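Local coordinates for TRAP dicarboxylate ABC transporter, substrate-binding protein (Roseobacter denitrificans, PDB 4OVQ), which binds beta-D-glucuronate and probably delivers it to a TRAP transporter as its periplasmic solute-binding protein, at residues L89-P94 / R167-E172; N100-P105 / L230-C235; P112-V117 / W140-A145; N207-Y212 / Y224-H229. One frame throughout, in Å; residues are numbered along the deposited sequence.

Contact 1: L89-P94 / R167-E172; sequences LGPIGP and RVMNNE. With BDP (beta-D-glucopyranuronic acid), chain C.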
# COMPACT_ATOMS: atom_id res chain seq x y z
N LEU A 89 2.90 -2.58 -0.07
CA LEU A 89 3.71 -3.43 0.81
C LEU A 89 2.93 -4.12 1.92
O LEU A 89 3.42 -5.08 2.51
CB LEU A 89 4.92 -2.68 1.37
CG LEU A 89 6.18 -2.99 0.57
CD1 LEU A 89 6.11 -2.50 -0.86
CD2 LEU A 89 7.43 -2.44 1.28
N GLY A 90 1.71 -3.66 2.20
CA GLY A 90 0.87 -4.28 3.21
C GLY A 90 0.73 -5.78 3.09
O GLY A 90 1.07 -6.54 3.99
N PRO A 91 0.24 -6.25 1.95
CA PRO A 91 0.10 -7.70 1.72
C PRO A 91 1.42 -8.44 1.45
O PRO A 91 1.44 -9.67 1.47
CB PRO A 91 -0.85 -7.77 0.53
CG PRO A 91 -1.46 -6.39 0.42
CD PRO A 91 -0.41 -5.47 0.90
N ILE A 92 2.50 -7.69 1.22
CA ILE A 92 3.85 -8.30 1.15
C ILE A 92 4.42 -8.65 2.53
O ILE A 92 5.23 -9.59 2.68
CB ILE A 92 4.84 -7.41 0.37
CG1 ILE A 92 4.36 -7.27 -1.09
CG2 ILE A 92 6.26 -7.96 0.47
CD1 ILE A 92 5.20 -6.42 -1.92
N GLY A 93 3.94 -7.97 3.57
CA GLY A 93 4.52 -8.12 4.89
C GLY A 93 4.50 -9.54 5.42
O GLY A 93 5.48 -9.97 6.02
N PRO A 94 3.39 -10.25 5.22
CA PRO A 94 3.36 -11.61 5.78
C PRO A 94 4.40 -12.53 5.13
O PRO A 94 4.82 -13.50 5.77
CB PRO A 94 1.94 -12.08 5.49
CG PRO A 94 1.11 -10.75 5.51
CD PRO A 94 2.05 -9.79 4.78
N ARG A 167 -12.92 -3.55 8.06
CA ARG A 167 -12.17 -4.31 7.08
C ARG A 167 -10.74 -3.80 7.05
O ARG A 167 -10.47 -2.59 7.09
CB ARG A 167 -12.78 -4.17 5.69
CG ARG A 167 -12.02 -4.94 4.57
CD ARG A 167 -10.92 -4.08 3.95
NE ARG A 167 -10.13 -4.78 2.94
CZ ARG A 167 -9.17 -4.20 2.23
NH1 ARG A 167 -8.93 -2.91 2.42
NH2 ARG A 167 -8.49 -4.90 1.34
N VAL A 168 -9.84 -4.78 6.94
CA VAL A 168 -8.42 -4.51 6.74
C VAL A 168 -7.85 -5.41 5.67
O VAL A 168 -8.48 -6.38 5.25
CB VAL A 168 -7.59 -4.73 8.04
CG1 VAL A 168 -7.92 -3.65 9.06
CG2 VAL A 168 -7.85 -6.10 8.64
N MSE A 169 -6.65 -5.06 5.20
CA MSE A 169 -5.91 -5.96 4.31
C MSE A 169 -5.46 -7.20 5.02
O MSE A 169 -5.52 -7.26 6.24
CB MSE A 169 -4.71 -5.23 3.73
CG MSE A 169 -5.06 -4.05 2.81
SE MSE A 169 -3.57 -3.23 1.88
CE MSE A 169 -2.76 -2.26 3.39
N ASN A 170 -5.00 -8.18 4.22
CA ASN A 170 -4.57 -9.47 4.74
C ASN A 170 -3.16 -9.47 5.37
O ASN A 170 -2.19 -9.88 4.75
CB ASN A 170 -4.65 -10.48 3.60
CG ASN A 170 -6.06 -10.64 3.06
OD1 ASN A 170 -6.89 -11.33 3.66
ND2 ASN A 170 -6.35 -9.99 1.95
N ASN A 171 -3.09 -8.98 6.61
CA ASN A 171 -1.84 -8.91 7.37
C ASN A 171 -2.21 -8.84 8.84
O ASN A 171 -2.99 -7.98 9.26
CB ASN A 171 -1.00 -7.69 6.91
CG ASN A 171 0.37 -7.60 7.60
OD1 ASN A 171 0.56 -8.09 8.72
ND2 ASN A 171 1.33 -6.98 6.93
N GLU A 172 -1.71 -9.78 9.65
CA GLU A 172 -2.11 -9.84 11.05
C GLU A 172 -1.72 -8.60 11.86
O GLU A 172 -2.28 -8.35 12.94
CB GLU A 172 -1.57 -11.12 11.72
CG GLU A 172 -2.48 -12.33 11.53
CD GLU A 172 -3.68 -12.35 12.48
OE1 GLU A 172 -3.49 -12.26 13.72
OE2 GLU A 172 -4.83 -12.46 11.98
C1 BDP C . -4.80 0.71 -1.58
C2 BDP C . -3.62 0.07 -2.26
C3 BDP C . -4.10 -1.16 -2.90
C4 BDP C . -4.69 -2.08 -1.89
C5 BDP C . -5.82 -1.39 -1.15
C6 BDP C . -6.44 -2.27 -0.05
O2 BDP C . -3.19 1.02 -3.29
O3 BDP C . -2.89 -1.82 -3.40
O4 BDP C . -5.20 -3.31 -2.56
O5 BDP C . -5.38 -0.17 -0.56
O6A BDP C . -6.54 -3.51 -0.24
O1 BDP C . -4.47 1.89 -0.90
O6B BDP C . -6.95 -1.62 0.90
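Asn171 holds CG trans to its backbone N (chi1 -176°), which carries the side-chain amide up to Gly90 and Pro94. The selenomethionine Met169 runs extended as far as SE and then bends (chi3 -74°), turning CE towards Gly90. Asn171 ND2 donates to Gly90 O over 3.0 Å, with an N-H...O angle of 157°. Gly90 O also accepts from Gly93 N, so two donors grip it. The other bonds of the amide lie outside: ND2 also pairs with Asn100 OD1, and OD1 caps Leu173 N. Together they fix its rotation. Pro94 crosses this amide, its CD 3.6 Å from Asn171 ND2. Pro94 CG also lies 3.5 Å from Asn170 O. Deeper in, Met169 SE packs 4.0 Å from Pro91 CD, and the bare Gly90 CA leaves room for CE at 4.2 Å. Met169 CG reaches BDP O6A at 3.4 Å. Arg167 grips the same carboxylate with two nearly straight bonds, NH1 to BDP O6B (2.8 Å) and NH2 to BDP O6A (2.9 Å). Such an arginine-carboxylate pair is characteristic of TRAP solute-binding proteins. Arg167 reaches the sugar from the end of strand 165-168, and Asn171 starts helix 172-180. Across from them, segment 89-94 follows strand 84-88. Pro91 there rests on Gln70 and Ile74 of helix 70-79, while Arg146 of strand 146-150 flanks Met169.

Contact 2: N100-P105 / L230-C235; sequences NVVSLP and LIIPEC. With BDP (beta-D-glucopyranuronic acid), chain C.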
# COMPACT_ATOMS: atom_id res chain seq x y z
N ASN A 100 7.55 -6.05 6.27
CA ASN A 100 6.49 -5.93 7.23
C ASN A 100 6.65 -4.71 8.15
O ASN A 100 5.68 -4.24 8.71
CB ASN A 100 6.41 -7.23 8.04
CG ASN A 100 4.99 -7.57 8.46
OD1 ASN A 100 4.01 -7.14 7.86
ND2 ASN A 100 4.88 -8.40 9.49
N VAL A 101 7.86 -4.17 8.28
CA VAL A 101 8.07 -3.00 9.12
C VAL A 101 7.24 -1.76 8.69
O VAL A 101 6.84 -0.97 9.52
CB VAL A 101 9.57 -2.65 9.26
CG1 VAL A 101 10.07 -1.87 8.07
CG2 VAL A 101 9.80 -1.86 10.53
N VAL A 102 6.91 -1.64 7.40
CA VAL A 102 6.20 -0.44 6.93
C VAL A 102 4.71 -0.54 7.22
O VAL A 102 3.98 0.45 7.06
CB VAL A 102 6.47 -0.13 5.42
CG1 VAL A 102 7.96 -0.03 5.16
CG2 VAL A 102 5.86 -1.15 4.53
N SER A 103 4.27 -1.72 7.67
CA SER A 103 2.90 -1.99 8.03
C SER A 103 2.65 -1.73 9.54
O SER A 103 1.53 -1.88 10.02
CB SER A 103 2.56 -3.41 7.62
OG SER A 103 2.44 -3.49 6.19
N LEU A 104 3.67 -1.33 10.27
CA LEU A 104 3.47 -0.91 11.67
C LEU A 104 2.74 0.43 11.75
O LEU A 104 3.15 1.42 11.14
CB LEU A 104 4.81 -0.84 12.42
CG LEU A 104 5.37 -2.22 12.75
CD1 LEU A 104 6.87 -2.12 13.07
CD2 LEU A 104 4.60 -2.90 13.89
N PRO A 105 1.63 0.47 12.49
CA PRO A 105 0.87 1.71 12.65
C PRO A 105 1.73 2.82 13.26
O PRO A 105 2.48 2.55 14.18
CB PRO A 105 -0.24 1.30 13.63
CG PRO A 105 -0.43 -0.14 13.37
CD PRO A 105 0.95 -0.66 13.13
N LEU A 230 -1.75 4.43 9.11
CA LEU A 230 -0.79 3.64 8.33
C LEU A 230 -0.30 4.50 7.17
O LEU A 230 -1.13 5.18 6.51
CB LEU A 230 -1.46 2.37 7.79
CG LEU A 230 -1.70 1.25 8.82
CD1 LEU A 230 -2.68 0.20 8.29
CD2 LEU A 230 -0.39 0.62 9.23
N ILE A 231 1.01 4.46 6.93
CA ILE A 231 1.63 5.12 5.79
C ILE A 231 2.52 4.06 5.13
O ILE A 231 3.63 3.80 5.56
CB ILE A 231 2.43 6.36 6.25
CG1 ILE A 231 1.49 7.33 6.94
CG2 ILE A 231 3.09 7.03 5.06
CD1 ILE A 231 2.22 8.57 7.54
N ILE A 232 1.95 3.40 4.12
CA ILE A 232 2.53 2.22 3.51
C ILE A 232 2.91 2.54 2.06
O ILE A 232 2.05 3.01 1.31
CB ILE A 232 1.50 1.07 3.54
CG1 ILE A 232 1.04 0.80 4.98
CG2 ILE A 232 2.08 -0.16 2.91
CD1 ILE A 232 0.01 -0.31 5.09
N PRO A 233 4.16 2.29 1.66
CA PRO A 233 4.55 2.56 0.28
C PRO A 233 4.14 1.41 -0.62
O PRO A 233 3.76 0.32 -0.15
CB PRO A 233 6.08 2.60 0.37
CG PRO A 233 6.42 1.65 1.46
CD PRO A 233 5.31 1.83 2.47
N GLU A 234 4.23 1.63 -1.92
CA GLU A 234 4.07 0.56 -2.86
C GLU A 234 5.32 0.45 -3.67
O GLU A 234 6.21 1.30 -3.59
CB GLU A 234 2.84 0.79 -3.76
CG GLU A 234 1.60 1.27 -3.00
CD GLU A 234 0.31 0.92 -3.67
OE1 GLU A 234 0.32 0.71 -4.90
OE2 GLU A 234 -0.70 0.87 -2.94
N CYS A 235 5.40 -0.59 -4.47
CA CYS A 235 6.51 -0.73 -5.36
C CYS A 235 6.05 -1.18 -6.76
O CYS A 235 4.93 -1.67 -6.93
CB CYS A 235 7.52 -1.72 -4.79
SG CYS A 235 6.90 -3.44 -4.76
C1 BDP C . -4.80 0.71 -1.58
C2 BDP C . -3.62 0.07 -2.26
C3 BDP C . -4.10 -1.16 -2.90
C4 BDP C . -4.69 -2.08 -1.89
C5 BDP C . -5.82 -1.39 -1.15
C6 BDP C . -6.44 -2.27 -0.05
O2 BDP C . -3.19 1.02 -3.29
O3 BDP C . -2.89 -1.82 -3.40
O4 BDP C . -5.20 -3.31 -2.56
O5 BDP C . -5.38 -0.17 -0.56
O6A BDP C . -6.54 -3.51 -0.24
O1 BDP C . -4.47 1.89 -0.90
O6B BDP C . -6.95 -1.62 0.90
O HOH W 1 2.72 2.57 8.52
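Val102 and Pro233 make one tight end of this contact, and Leu230 makes the other. Val102 points CG2 between its own N and carbonyl carbon, and this methyl meets Pro233 CD at 3.7 Å. Next to it, Ile232 lays CG1 against Val102 O, 3.6 Å away. At the far end Leu230 CD2 presses on the main chain of 103-105. It comes within 3.2 Å of Ser103 O, a close approach for a methyl, and lies 3.8 Å from Pro105 CA. The chain directions of 102-105 and 230-233 are 167° apart, yet the two segments do not pair as strands. A 3-10 turn at 101-103 faces an irregular connection instead. That connection joins strand 223-230 of one sheet to strand 234-239 of another, as the crossing segments do in the hinge of two-domain periplasmic binding proteins. The looser part is polar and lies between the two packed ends. There a water takes the place of direct backbone bonds. It accepts from Ile231 N (3.0 Å) and donates towards Val102 O (2.9 Å) and Leu104 O (2.9 Å), though more acceptors compete for it than it has protons. Ser103 OG and Ile232 CD1 touch only lightly. Phe174 of helix 172-180 packs on Ser103, Leu230 and Ile232. Past Pro233 the chain leaves the 100-105 loop and enters the pocket. There Glu234 OE2 accepts a 2.5 Å hydrogen bond from BDP O2. Asn88 ND2 also donates to Glu234 OE2, and Asn86 ND2 to OE1.

Contact 3: P112-V117 / W140-A145; sequences PHMFRV and WYDAGA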
# COMPACT_ATOMS: atom_id res chain seq x y z
N PRO A 112 6.45 12.41 3.31
CA PRO A 112 7.83 12.80 3.01
C PRO A 112 8.85 12.08 3.88
O PRO A 112 9.91 11.70 3.39
CB PRO A 112 7.82 14.30 3.30
CG PRO A 112 6.45 14.71 2.88
CD PRO A 112 5.57 13.58 3.43
N HIS A 113 8.52 11.87 5.15
CA HIS A 113 9.36 11.08 6.04
C HIS A 113 9.60 9.65 5.52
O HIS A 113 10.73 9.17 5.51
CB HIS A 113 8.74 11.01 7.43
CG HIS A 113 9.58 10.28 8.44
ND1 HIS A 113 9.07 9.31 9.27
CD2 HIS A 113 10.89 10.38 8.75
CE1 HIS A 113 10.03 8.84 10.04
NE2 HIS A 113 11.15 9.47 9.75
N MSE A 114 8.53 8.98 5.08
CA MSE A 114 8.64 7.62 4.54
C MSE A 114 9.67 7.57 3.41
O MSE A 114 10.50 6.65 3.36
CB MSE A 114 7.27 7.14 4.04
CG MSE A 114 7.26 5.82 3.16
SE MSE A 114 5.43 5.57 2.51
CE MSE A 114 5.70 6.44 0.76
N PHE A 115 9.58 8.51 2.49
CA PHE A 115 10.43 8.45 1.32
C PHE A 115 11.87 8.68 1.75
O PHE A 115 12.77 8.03 1.25
CB PHE A 115 9.97 9.44 0.25
CG PHE A 115 8.87 8.91 -0.64
CD1 PHE A 115 9.14 7.88 -1.54
CD2 PHE A 115 7.60 9.44 -0.60
CE1 PHE A 115 8.16 7.39 -2.37
CE2 PHE A 115 6.61 8.95 -1.44
CZ PHE A 115 6.89 7.93 -2.33
N ARG A 116 12.07 9.58 2.72
CA ARG A 116 13.41 9.80 3.27
C ARG A 116 13.94 8.49 3.85
O ARG A 116 15.08 8.11 3.60
CB ARG A 116 13.41 10.92 4.32
CG ARG A 116 13.29 12.31 3.69
CD ARG A 116 13.71 13.44 4.63
NE ARG A 116 12.88 13.50 5.82
CZ ARG A 116 11.69 14.09 5.89
NH1 ARG A 116 11.16 14.68 4.83
NH2 ARG A 116 11.02 14.07 7.03
N VAL A 117 13.09 7.77 4.56
CA VAL A 117 13.47 6.48 5.12
C VAL A 117 13.78 5.44 4.04
O VAL A 117 14.72 4.64 4.18
CB VAL A 117 12.37 5.96 6.05
CG1 VAL A 117 12.65 4.54 6.45
CG2 VAL A 117 12.26 6.86 7.28
N TRP A 140 9.72 2.86 -5.90
CA TRP A 140 8.71 3.06 -4.90
C TRP A 140 7.60 4.04 -5.38
O TRP A 140 7.87 5.14 -5.90
CB TRP A 140 9.32 3.62 -3.61
CG TRP A 140 10.43 2.83 -3.01
CD1 TRP A 140 11.73 3.23 -2.86
CD2 TRP A 140 10.36 1.51 -2.44
NE1 TRP A 140 12.47 2.24 -2.27
CE2 TRP A 140 11.65 1.18 -1.98
CE3 TRP A 140 9.33 0.58 -2.28
CZ2 TRP A 140 11.94 -0.04 -1.39
CZ3 TRP A 140 9.63 -0.64 -1.66
CH2 TRP A 140 10.92 -0.93 -1.24
N TYR A 141 6.35 3.67 -5.14
CA TYR A 141 5.21 4.52 -5.41
C TYR A 141 4.61 5.06 -4.12
O TYR A 141 4.68 4.40 -3.07
CB TYR A 141 4.11 3.70 -6.10
CG TYR A 141 4.19 3.48 -7.59
CD1 TYR A 141 5.24 3.93 -8.38
CD2 TYR A 141 3.13 2.83 -8.22
CE1 TYR A 141 5.25 3.71 -9.75
CE2 TYR A 141 3.12 2.61 -9.57
CZ TYR A 141 4.16 3.05 -10.33
OH TYR A 141 4.12 2.82 -11.70
N ASP A 142 4.00 6.24 -4.19
CA ASP A 142 3.26 6.87 -3.08
C ASP A 142 1.85 6.30 -3.02
O ASP A 142 1.18 6.13 -4.06
CB ASP A 142 3.18 8.38 -3.39
CG ASP A 142 2.89 9.23 -2.17
OD1 ASP A 142 2.42 8.75 -1.13
OD2 ASP A 142 3.16 10.46 -2.26
N ALA A 143 1.38 6.00 -1.81
CA ALA A 143 -0.03 5.68 -1.57
C ALA A 143 -0.56 6.46 -0.38
O ALA A 143 -1.58 6.09 0.21
CB ALA A 143 -0.25 4.18 -1.35
N GLY A 144 0.12 7.56 -0.06
CA GLY A 144 -0.33 8.44 0.99
C GLY A 144 -0.49 7.79 2.34
O GLY A 144 0.16 6.80 2.66
N ALA A 145 -1.28 8.45 3.19
CA ALA A 145 -1.68 7.89 4.47
C ALA A 145 -3.10 7.32 4.40
O ALA A 145 -3.98 7.89 3.76
CB ALA A 145 -1.63 8.94 5.55
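The Phe115 ring meets residues 140-142 with its edge. CE1 lies 4.1 Å from Trp140 CB, while the Trp140 indole itself leads away. CZ points at the main chain, with Asp142 N in the ring plane at 3.8 Å. CE2 comes 3.8 Å from Asp142 CG, and the carboxylate stands nearly upright to the ring, their planes 83° apart. Over one ring face sits CE of the preceding residue, the selenomethionine Met114, off towards the rim. The same methyl makes a loose contact with Asp142 OD1 at 4.4 Å. Arg266 adds a cation-pi contact to the ring. The carboxylate is held by an Asx turn: Gly144 N donates to Asp142 OD1 over 2.8 Å, on the anti side and 34° out of the carboxylate plane. The contact is plain packing of helix 111-118 against the end of strand 135-141 and the turn beyond it. That strand is an outer one of the five-stranded sheet, bonded to strand 234-239 through Tyr141 and Glu234. Helix 248-282 closes in with Gln265, Arg266 and Trp269.

Contact 4: N207-Y212 / Y224-H229; sequences NNWPSY and YSLSQH. With BDP (beta-D-glucopyranuronic acid), chain C.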
# COMPACT_ATOMS: atom_id res chain seq x y z
N ASN A 207 -8.33 3.70 4.28
CA ASN A 207 -7.57 3.84 3.07
C ASN A 207 -7.21 5.29 2.80
O ASN A 207 -7.59 6.16 3.54
CB ASN A 207 -8.31 3.26 1.87
CG ASN A 207 -7.38 2.49 0.96
OD1 ASN A 207 -6.37 3.05 0.52
ND2 ASN A 207 -7.66 1.21 0.71
N ASN A 208 -6.44 5.51 1.74
CA ASN A 208 -6.10 6.88 1.33
C ASN A 208 -7.28 7.53 0.59
O ASN A 208 -8.27 6.89 0.25
CB ASN A 208 -4.85 6.84 0.46
CG ASN A 208 -4.96 5.86 -0.70
OD1 ASN A 208 -5.95 5.83 -1.42
ND2 ASN A 208 -3.92 5.04 -0.89
N TRP A 209 -7.19 8.84 0.33
CA TRP A 209 -8.28 9.53 -0.35
C TRP A 209 -8.62 8.97 -1.72
O TRP A 209 -9.78 8.78 -2.05
CB TRP A 209 -8.03 11.04 -0.51
CG TRP A 209 -8.09 11.82 0.74
CD1 TRP A 209 -7.04 12.32 1.44
CD2 TRP A 209 -9.28 12.24 1.44
NE1 TRP A 209 -7.48 13.02 2.53
CE2 TRP A 209 -8.86 12.99 2.55
CE3 TRP A 209 -10.65 12.04 1.24
CZ2 TRP A 209 -9.76 13.56 3.47
CZ3 TRP A 209 -11.55 12.61 2.15
CH2 TRP A 209 -11.09 13.36 3.24
N PRO A 210 -7.61 8.73 -2.57
CA PRO A 210 -7.94 8.25 -3.92
C PRO A 210 -8.65 6.88 -3.99
O PRO A 210 -9.48 6.64 -4.86
CB PRO A 210 -6.57 8.23 -4.62
CG PRO A 210 -5.76 9.26 -3.88
CD PRO A 210 -6.18 9.07 -2.45
N SER A 211 -8.31 5.97 -3.08
CA SER A 211 -8.97 4.67 -3.03
C SER A 211 -10.39 4.81 -2.49
O SER A 211 -11.31 4.19 -2.98
CB SER A 211 -8.21 3.69 -2.13
OG SER A 211 -7.05 3.18 -2.76
N TYR A 212 -10.55 5.63 -1.46
CA TYR A 212 -11.86 5.88 -0.85
C TYR A 212 -12.80 6.40 -1.92
O TYR A 212 -13.95 5.99 -2.02
CB TYR A 212 -11.70 6.91 0.25
CG TYR A 212 -12.94 7.41 0.96
CD1 TYR A 212 -13.82 6.52 1.57
CD2 TYR A 212 -13.19 8.78 1.10
CE1 TYR A 212 -14.92 6.98 2.25
CE2 TYR A 212 -14.31 9.24 1.77
CZ TYR A 212 -15.16 8.33 2.34
OH TYR A 212 -16.25 8.82 3.02
N TYR A 224 -15.34 10.23 7.01
CA TYR A 224 -13.91 9.96 6.83
C TYR A 224 -13.17 10.69 7.94
O TYR A 224 -13.30 11.92 8.11
CB TYR A 224 -13.45 10.43 5.46
CG TYR A 224 -12.06 9.99 5.00
CD1 TYR A 224 -10.94 10.76 5.29
CD2 TYR A 224 -11.88 8.84 4.23
CE1 TYR A 224 -9.67 10.38 4.85
CE2 TYR A 224 -10.63 8.45 3.78
CZ TYR A 224 -9.52 9.22 4.10
OH TYR A 224 -8.27 8.86 3.65
N SER A 225 -12.41 9.94 8.72
CA SER A 225 -11.72 10.46 9.90
C SER A 225 -10.23 10.30 9.72
O SER A 225 -9.73 9.19 9.58
CB SER A 225 -12.17 9.70 11.16
OG SER A 225 -13.55 9.86 11.43
N LEU A 226 -9.51 11.43 9.76
CA LEU A 226 -8.09 11.50 9.42
C LEU A 226 -7.15 10.99 10.50
O LEU A 226 -6.33 11.73 11.05
CB LEU A 226 -7.70 12.93 9.02
CG LEU A 226 -8.32 13.36 7.69
CD1 LEU A 226 -8.48 14.86 7.57
CD2 LEU A 226 -7.50 12.84 6.52
N SER A 227 -7.26 9.69 10.78
CA SER A 227 -6.39 9.01 11.71
C SER A 227 -4.99 8.88 11.16
O SER A 227 -4.02 8.89 11.90
CB SER A 227 -6.95 7.61 11.99
OG SER A 227 -7.30 6.98 10.76
N GLN A 228 -4.87 8.73 9.84
CA GLN A 228 -3.57 8.57 9.22
C GLN A 228 -2.69 7.58 9.99
O GLN A 228 -1.52 7.82 10.25
CB GLN A 228 -2.89 9.94 9.13
CG GLN A 228 -3.66 10.92 8.27
CD GLN A 228 -3.07 12.32 8.28
OE1 GLN A 228 -2.50 12.76 9.28
NE2 GLN A 228 -3.20 13.02 7.16
N HIS A 229 -3.28 6.42 10.27
CA HIS A 229 -2.70 5.40 11.14
C HIS A 229 -1.68 4.51 10.44
O HIS A 229 -0.86 3.88 11.11
CB HIS A 229 -3.80 4.52 11.73
CG HIS A 229 -4.75 3.99 10.70
ND1 HIS A 229 -5.97 4.57 10.45
CD2 HIS A 229 -4.64 2.94 9.85
CE1 HIS A 229 -6.58 3.91 9.48
NE2 HIS A 229 -5.78 2.92 9.09
C1 BDP C . -4.80 0.71 -1.58
C2 BDP C . -3.62 0.07 -2.26
C3 BDP C . -4.10 -1.16 -2.90
C4 BDP C . -4.69 -2.08 -1.89
C5 BDP C . -5.82 -1.39 -1.15
C6 BDP C . -6.44 -2.27 -0.05
O2 BDP C . -3.19 1.02 -3.29
O3 BDP C . -2.89 -1.82 -3.40
O4 BDP C . -5.20 -3.31 -2.56
O5 BDP C . -5.38 -0.17 -0.56
O6A BDP C . -6.54 -3.51 -0.24
O1 BDP C . -4.47 1.89 -0.90
O6B BDP C . -6.95 -1.62 0.90
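Aromatic packing comes first: Tyr224 packs against Trp209 and Tyr212, which both lie on the same side of its ring. CG of Tyr224 is trans to its backbone N (chi1 -169°), which sends the ring across to the helix. Its face stacks on the six-membered ring of Trp209, centroids 3.9 Å apart and planes at 25°. The closest atoms are Trp209 CH2 and Tyr224 CD1, 3.3 Å apart. The Tyr212 ring is oblique to Tyr224, with planes at 40°. Tyr224 CD2 lies over the Tyr212 face, 3.4 Å from Tyr212 CD2. Leu226 CD2 adds an aliphatic contact beside the cluster, 3.9 Å from Trp209 CZ2 and at the edge of the Tyr224 ring.

Hydrogen bonds form the second group. Tyr224 OH donates to Asn207 O over 2.8 Å, the direct polar tie between the segments. Asn208 caps helix 209-214: its OD1 accepts from Ser211 N at 2.9 Å, nearly along the C=O axis. Asn208 ND2 bonds to Ala143 O, and Tyr212 OH to Ala221 O.

The third group is the ligand. Asn207 OD1 accepts from BDP O1 at 2.6 Å, and Asn207 ND2 donates to the BDP ring oxygen O5 at 3.0 Å. Asn208 N also donates to Asn207 OD1, in the carbonyl plane and on a lone pair. This second bond helps set the amide for the sugar. Tyr224 thus holds the main chain of a residue that touches the ligand. The aromatic cluster between strand 223-230 and helix 209-214 is second-shell packing behind Asn207, which binds the anomeric end of the glucuronate.

Overall arrangement
Contacts 2, 3 and 4 are buried, while contact 1 is partly buried, with Pro94 exposed. Contacts 1, 2 and 4 all touch the glucuronate: contact 1 at its carboxylate, contact 2 at O2, contact 4 at O1 and O5. Contact 3 stays off the ligand but shares a sheet with contact 2, through neighbouring strands 135-141 and 234-239. Contacts 1 and 2 interlock along the chain and share a probable hydrogen bond, Leu89 N to Pro233 O. Contact 4 lies on the four-stranded sheet and meets contact 3 where Ala145 packs on Gln228. Their chemistry differs too: a side-chain amide hydrogen bond in 1, aliphatic packing with water in 2, a ring edge in 3, stacked rings in 4.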